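PDB 3LJX: MmoQ Response regulator from Methylococcus capsulatus, which probably makes cyclic di-GMP from two GTP through a GGDEF domain outside this chain, the present piece containing its HDOD domain. Local coordinates for residues E156-C160 and L172-F177; F104-Y109 and V144-A150. One frame throughout, in Å; residues are numbered along the deposited sequence.

Interaction 1 (E156-C160 and L172-F177)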
loop_
_atom_site.group_PDB
_atom_site.type_symbol
_atom_site.label_atom_id
_atom_site.label_comp_id
_atom_site.label_asym_id
_atom_site.label_seq_id
_atom_site.Cartn_x
_atom_site.Cartn_y
_atom_site.Cartn_z
ATOM N N GLU A 156 -13.564 16.454 7.856
ATOM C CA GLU A 156 -14.135 15.494 8.793
ATOM C C GLU A 156 -13.042 14.599 9.354
ATOM O O GLU A 156 -13.012 14.321 10.553
ATOM C CB GLU A 156 -15.222 14.653 8.135
ATOM C CG GLU A 156 -16.546 15.377 8.018
ATOM C CD GLU A 156 -17.471 15.121 9.194
ATOM O OE1 GLU A 156 -17.218 14.189 9.987
ATOM O OE2 GLU A 156 -18.467 15.851 9.317
ATOM N N TYR A 157 -12.127 14.165 8.494
ATOM C CA TYR A 157 -11.110 13.227 8.939
ATOM C C TYR A 157 -10.114 13.909 9.874
ATOM O O TYR A 157 -9.620 13.276 10.796
ATOM C CB TYR A 157 -10.410 12.539 7.764
ATOM C CG TYR A 157 -9.716 11.245 8.141
ATOM C CD1 TYR A 157 -10.385 10.255 8.860
ATOM C CD2 TYR A 157 -8.399 11.004 7.770
ATOM C CE1 TYR A 157 -9.757 9.061 9.198
ATOM C CE2 TYR A 157 -7.759 9.813 8.100
ATOM C CZ TYR A 157 -8.445 8.845 8.818
ATOM O OH TYR A 157 -7.811 7.657 9.154
ATOM N N SER A 158 -9.843 15.198 9.667
ATOM C CA SER A 158 -9.024 15.950 10.639
ATOM C C SER A 158 -9.635 15.937 12.037
ATOM O O SER A 158 -8.923 15.763 13.023
ATOM C CB SER A 158 -8.778 17.389 10.199
ATOM O OG SER A 158 -7.768 17.454 9.209
ATOM N N GLU A 159 -10.950 16.107 12.131
ATOM C CA GLU A 159 -11.623 15.935 13.416
ATOM C C GLU A 159 -11.312 14.556 14.018
ATOM O O GLU A 159 -10.864 14.455 15.162
ATOM C CB GLU A 159 -13.135 16.100 13.288
ATOM C CG GLU A 159 -13.608 17.488 12.914
ATOM C CD GLU A 159 -15.133 17.562 12.784
ATOM O OE1 GLU A 159 -15.821 16.678 13.352
ATOM O OE2 GLU A 159 -15.642 18.496 12.116
ATOM N N CYS A 160 -11.557 13.493 13.258
ATOM C CA CYS A 160 -11.305 12.151 13.777
ATOM C C CYS A 160 -9.857 12.000 14.242
ATOM O O CYS A 160 -9.590 11.497 15.328
ATOM C CB CYS A 160 -11.624 11.098 12.723
ATOM S SG CYS A 160 -13.340 11.116 12.170
ATOM N N LEU A 172 -14.528 5.583 15.361
ATOM C CA LEU A 172 -14.974 6.919 15.002
ATOM C C LEU A 172 -15.188 6.997 13.502
ATOM O O LEU A 172 -16.142 7.629 13.026
ATOM C CB LEU A 172 -13.957 7.965 15.452
ATOM C CG LEU A 172 -14.455 9.407 15.384
ATOM C CD1 LEU A 172 -15.884 9.508 15.899
ATOM C CD2 LEU A 172 -13.539 10.322 16.173
ATOM N N GLU A 173 -14.306 6.337 12.758
ATOM C CA GLU A 173 -14.411 6.319 11.307
ATOM C C GLU A 173 -15.724 5.674 10.900
ATOM O O GLU A 173 -16.457 6.225 10.078
ATOM C CB GLU A 173 -13.221 5.590 10.679
ATOM C CG GLU A 173 -11.893 6.336 10.814
ATOM C CD GLU A 173 -10.706 5.480 10.399
ATOM O OE1 GLU A 173 -10.914 4.271 10.139
ATOM O OE2 GLU A 173 -9.571 6.012 10.348
ATOM N N ARG A 174 -16.042 4.531 11.496
ATOM C CA ARG A 174 -17.296 3.840 11.185
ATOM C C ARG A 174 -18.520 4.736 11.414
ATOM O O ARG A 174 -19.464 4.727 10.629
ATOM C CB ARG A 174 -17.413 2.536 11.974
ATOM C CG ARG A 174 -16.484 1.444 11.444
ATOM C CD ARG A 174 -16.494 0.210 12.325
ATOM N NE ARG A 174 -15.528 -0.788 11.863
ATOM C CZ ARG A 174 -15.181 -1.886 12.541
ATOM N NH1 ARG A 174 -15.705 -2.139 13.737
ATOM N NH2 ARG A 174 -14.297 -2.734 12.024
ATOM N N GLU A 175 -18.479 5.525 12.477
ATOM C CA GLU A 175 -19.565 6.435 12.798
ATOM C C GLU A 175 -19.713 7.528 11.734
ATOM O O GLU A 175 -20.819 7.798 11.243
ATOM C CB GLU A 175 -19.285 7.060 14.160
ATOM C CG GLU A 175 -20.463 7.670 14.853
ATOM C CD GLU A 175 -20.129 8.019 16.298
ATOM O OE1 GLU A 175 -20.212 7.120 17.164
ATOM O OE2 GLU A 175 -19.761 9.187 16.564
ATOM N N ARG A 176 -18.594 8.151 11.374
ATOM C CA ARG A 176 -18.620 9.285 10.450
ATOM C C ARG A 176 -18.852 8.868 8.993
ATOM O O ARG A 176 -19.572 9.538 8.244
ATOM C CB ARG A 176 -17.322 10.089 10.571
ATOM C CG ARG A 176 -16.987 10.540 11.994
ATOM C CD ARG A 176 -17.922 11.646 12.453
ATOM N NE ARG A 176 -17.192 12.778 13.012
ATOM C CZ ARG A 176 -17.167 13.075 14.305
ATOM N NH1 ARG A 176 -17.851 12.331 15.167
ATOM N NH2 ARG A 176 -16.467 14.117 14.739
ATOM N N PHE A 177 -18.264 7.739 8.606
ATOM C CA PHE A 177 -18.140 7.385 7.197
ATOM C C PHE A 177 -18.757 6.036 6.826
ATOM O O PHE A 177 -18.774 5.665 5.656
ATOM C CB PHE A 177 -16.655 7.353 6.808
ATOM C CG PHE A 177 -15.876 8.573 7.231
ATOM C CD1 PHE A 177 -16.157 9.818 6.693
ATOM C CD2 PHE A 177 -14.833 8.464 8.128
ATOM C CE1 PHE A 177 -15.423 10.939 7.065
ATOM C CE2 PHE A 177 -14.099 9.581 8.501
ATOM C CZ PHE A 177 -14.397 10.815 7.970
#
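C160 and L172 face each other where the two helices come nearest, their CA atoms 6.5 Å apart. The C160 sulfur stands beside its own backbone N (chi1 -60°), which directs SG between three neighbours: CG of L172 at 3.8 Å, CG of R176 and CE2 of F177. To the F177 ring the sulfur lies oblique, 5.1 Å from C160 SG to the F177 centroid, a cysteine sulfur-aromatic contact. F177 is enclosed further by Y157, which crosses it at about a right angle with CD1 3.8 Å from CE2 of F177, and by CB of E156, which meets the edge of the F177 ring. One face of the F177 ring is covered by CB of R176. Together helices 154-163 and 166-177 form an antiparallel helical hairpin within the HDOD domain, the axes of segments 156-160 and 172-177 running 154° apart in direction. W153 stacks on F177, and L149 of the preceding helix packs against Y157, E173 and F177. The charged side is more open: E159 is exposed and E156 and R176 partly so, whereas C160, L172, Y157 and F177 are buried. Bent at chi2 and chi3, the R176 chain brings its guanidinium to two carboxylates: NH2 bonds E159 OE1 at 3.0 Å, nearly along the C-O axis, whereas the salt bridge from NE to E156 OE1, at 3.3 Å, contains only a weak hydrogen bond. Both carboxylates are turned steeply against the guanidinium plane, by 83° for E156.

Interaction 2 (F104-Y109 and V144-A150)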
loop_
_atom_site.group_PDB
_atom_site.type_symbol
_atom_site.label_atom_id
_atom_site.label_comp_id
_atom_site.label_asym_id
_atom_site.label_seq_id
_atom_site.Cartn_x
_atom_site.Cartn_y
_atom_site.Cartn_z
ATOM N N PHE A 104 -3.607 15.041 8.799
ATOM C CA PHE A 104 -2.965 13.824 8.294
ATOM C C PHE A 104 -1.501 14.060 7.923
ATOM O O PHE A 104 -1.172 14.955 7.135
ATOM C CB PHE A 104 -3.723 13.264 7.087
ATOM C CG PHE A 104 -3.282 11.877 6.664
ATOM C CD1 PHE A 104 -3.559 10.765 7.466
ATOM C CD2 PHE A 104 -2.635 11.677 5.447
ATOM C CE1 PHE A 104 -3.174 9.480 7.076
ATOM C CE2 PHE A 104 -2.253 10.399 5.043
ATOM C CZ PHE A 104 -2.526 9.298 5.862
ATOM N N ASP A 105 -0.626 13.231 8.480
ATOM C CA ASP A 105 0.801 13.349 8.229
ATOM C C ASP A 105 1.168 12.646 6.921
ATOM O O ASP A 105 1.528 11.472 6.923
ATOM C CB ASP A 105 1.585 12.753 9.404
ATOM C CG ASP A 105 3.064 13.097 9.351
ATOM O OD1 ASP A 105 3.555 13.479 8.262
ATOM O OD2 ASP A 105 3.745 12.974 10.397
ATOM N N TYR A 106 1.081 13.367 5.809
ATOM C CA TYR A 106 1.307 12.771 4.499
ATOM C C TYR A 106 2.749 12.287 4.317
ATOM O O TYR A 106 2.985 11.187 3.807
ATOM C CB TYR A 106 0.926 13.743 3.390
ATOM C CG TYR A 106 -0.575 13.994 3.242
ATOM C CD1 TYR A 106 -1.229 14.930 4.037
ATOM C CD2 TYR A 106 -1.321 13.318 2.273
ATOM C CE1 TYR A 106 -2.601 15.175 3.876
ATOM C CE2 TYR A 106 -2.678 13.549 2.107
ATOM C CZ TYR A 106 -3.321 14.478 2.905
ATOM O OH TYR A 106 -4.682 14.696 2.743
ATOM N N ALA A 107 3.716 13.103 4.726
ATOM C CA ALA A 107 5.103 12.686 4.604
ATOM C C ALA A 107 5.296 11.379 5.369
ATOM O O ALA A 107 5.945 10.455 4.877
ATOM C CB ALA A 107 6.059 13.763 5.121
ATOM N N ALA A 108 4.718 11.297 6.567
ATOM C CA ALA A 108 4.893 10.100 7.382
ATOM C C ALA A 108 4.250 8.919 6.674
ATOM O O ALA A 108 4.820 7.824 6.614
ATOM C CB ALA A 108 4.304 10.281 8.801
ATOM N N TYR A 109 3.063 9.148 6.128
ATOM C CA TYR A 109 2.358 8.080 5.443
ATOM C C TYR A 109 3.200 7.562 4.274
ATOM O O TYR A 109 3.359 6.355 4.109
ATOM C CB TYR A 109 0.975 8.525 4.961
ATOM C CG TYR A 109 0.417 7.576 3.938
ATOM C CD1 TYR A 109 -0.194 6.384 4.322
ATOM C CD2 TYR A 109 0.555 7.840 2.583
ATOM C CE1 TYR A 109 -0.679 5.491 3.374
ATOM C CE2 TYR A 109 0.070 6.961 1.625
ATOM C CZ TYR A 109 -0.541 5.790 2.020
ATOM O OH TYR A 109 -1.001 4.917 1.052
ATOM N N VAL A 144 -3.613 1.982 2.313
ATOM C CA VAL A 144 -4.005 3.023 1.389
ATOM C C VAL A 144 -5.398 3.582 1.729
ATOM O O VAL A 144 -5.740 4.692 1.332
ATOM C CB VAL A 144 -3.948 2.518 -0.076
ATOM C CG1 VAL A 144 -5.104 1.553 -0.368
ATOM C CG2 VAL A 144 -3.977 3.690 -1.027
ATOM N N GLY A 145 -6.190 2.822 2.480
ATOM C CA GLY A 145 -7.439 3.338 3.007
ATOM C C GLY A 145 -7.290 4.607 3.845
ATOM O O GLY A 145 -8.214 5.420 3.911
ATOM N N ARG A 146 -6.139 4.792 4.486
ATOM C CA ARG A 146 -5.904 6.010 5.271
ATOM C C ARG A 146 -5.812 7.219 4.353
ATOM O O ARG A 146 -6.476 8.235 4.583
ATOM C CB ARG A 146 -4.617 5.917 6.085
ATOM C CG ARG A 146 -4.599 4.853 7.170
ATOM C CD ARG A 146 -3.341 5.031 8.003
ATOM N NE ARG A 146 -3.181 3.974 8.993
ATOM C CZ ARG A 146 -3.605 4.040 10.255
ATOM N NH1 ARG A 146 -4.231 5.126 10.718
ATOM N NH2 ARG A 146 -3.393 3.010 11.066
ATOM N N LEU A 147 -4.979 7.103 3.320
ATOM C CA LEU A 147 -4.859 8.133 2.288
ATOM C C LEU A 147 -6.241 8.482 1.712
ATOM O O LEU A 147 -6.570 9.651 1.523
ATOM C CB LEU A 147 -3.971 7.624 1.153
ATOM C CG LEU A 147 -2.896 8.508 0.516
ATOM C CD1 LEU A 147 -2.989 8.402 -0.978
ATOM C CD2 LEU A 147 -2.939 9.971 0.971
ATOM N N ALA A 148 -7.040 7.457 1.424
ATOM C CA ALA A 148 -8.349 7.659 0.813
ATOM C C ALA A 148 -9.315 8.455 1.694
ATOM O O ALA A 148 -10.020 9.322 1.206
ATOM C CB ALA A 148 -8.964 6.325 0.416
ATOM N N LEU A 149 -9.355 8.167 2.990
ATOM C CA LEU A 149 -10.253 8.914 3.857
ATOM C C LEU A 149 -9.792 10.362 3.970
ATOM O O LEU A 149 -10.613 11.282 3.951
ATOM C CB LEU A 149 -10.290 8.297 5.249
ATOM C CG LEU A 149 -11.112 7.033 5.397
ATOM C CD1 LEU A 149 -11.023 6.529 6.854
ATOM C CD2 LEU A 149 -12.538 7.323 4.980
ATOM N N ALA A 150 -8.476 10.555 4.117
ATOM C CA ALA A 150 -7.899 11.888 4.254
ATOM C C ALA A 150 -8.195 12.703 2.995
ATOM O O ALA A 150 -8.457 13.894 3.062
ATOM C CB ALA A 150 -6.387 11.797 4.487
#
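Y109 lies across L147, its ring carbon CE2 3.5 Å from CG of that leucine. With CG anti to the backbone N (chi1 164°), the Y109 side chain extends toward helix 144-152. From CB and CG the Y109 ring runs outward: Y109 CD2 is 4.1 Å from L147 CG, CE2 makes the closer approach, CZ sits near both CG and CB of the leucine, and Y109 OH ends 3.6 Å from V144 CA, with V144 CG2 also nearby. A phenylalanine here would probably keep the packing on L147 but leave V144 without the contact made by the hydroxyl. In this HDOD domain, the start of helix 106-125 is thus packed against helix 144-152. D105 is the N-cap: its OD1 accepts from A108 N at 3.0 Å, met from above the carboxylate plane. Just before it, F104 receives CB of A150 over one face, a CH-pi contact 4.1 Å from A150 CB to the F104 ring centroid and 24° off its normal. CB of R146 touches CE1 and CZ of the same ring. Y106 lays its own ring face over CD2 of F104 and offers CE2 to CD2 of L147 at 3.8 Å, while its OH hydrogen-bonds the backbone N of C101.

How the interactions relate
From the N terminus, the chain reaches 104-109 first, at the start of helix 106-125, and passes through helix 132-141 before helix 144-152 closes a loop of 34 intervening residues in interaction 2. Only then does it enter helix 154-163, turn, and come back along helix 166-177, so interaction 1 closes a shorter loop of 11 residues. The two contacts follow in series, neither nesting nor crossing. Helix 144-152 joins them: A150 meets 104-109 and also Y157, with A150 CA 3.7 Å from Y157 CD2, while L149, the next residue back, faces the hairpin. The centres of interactions 1 and 2 are about 14 Å apart, both in the HDOD domain.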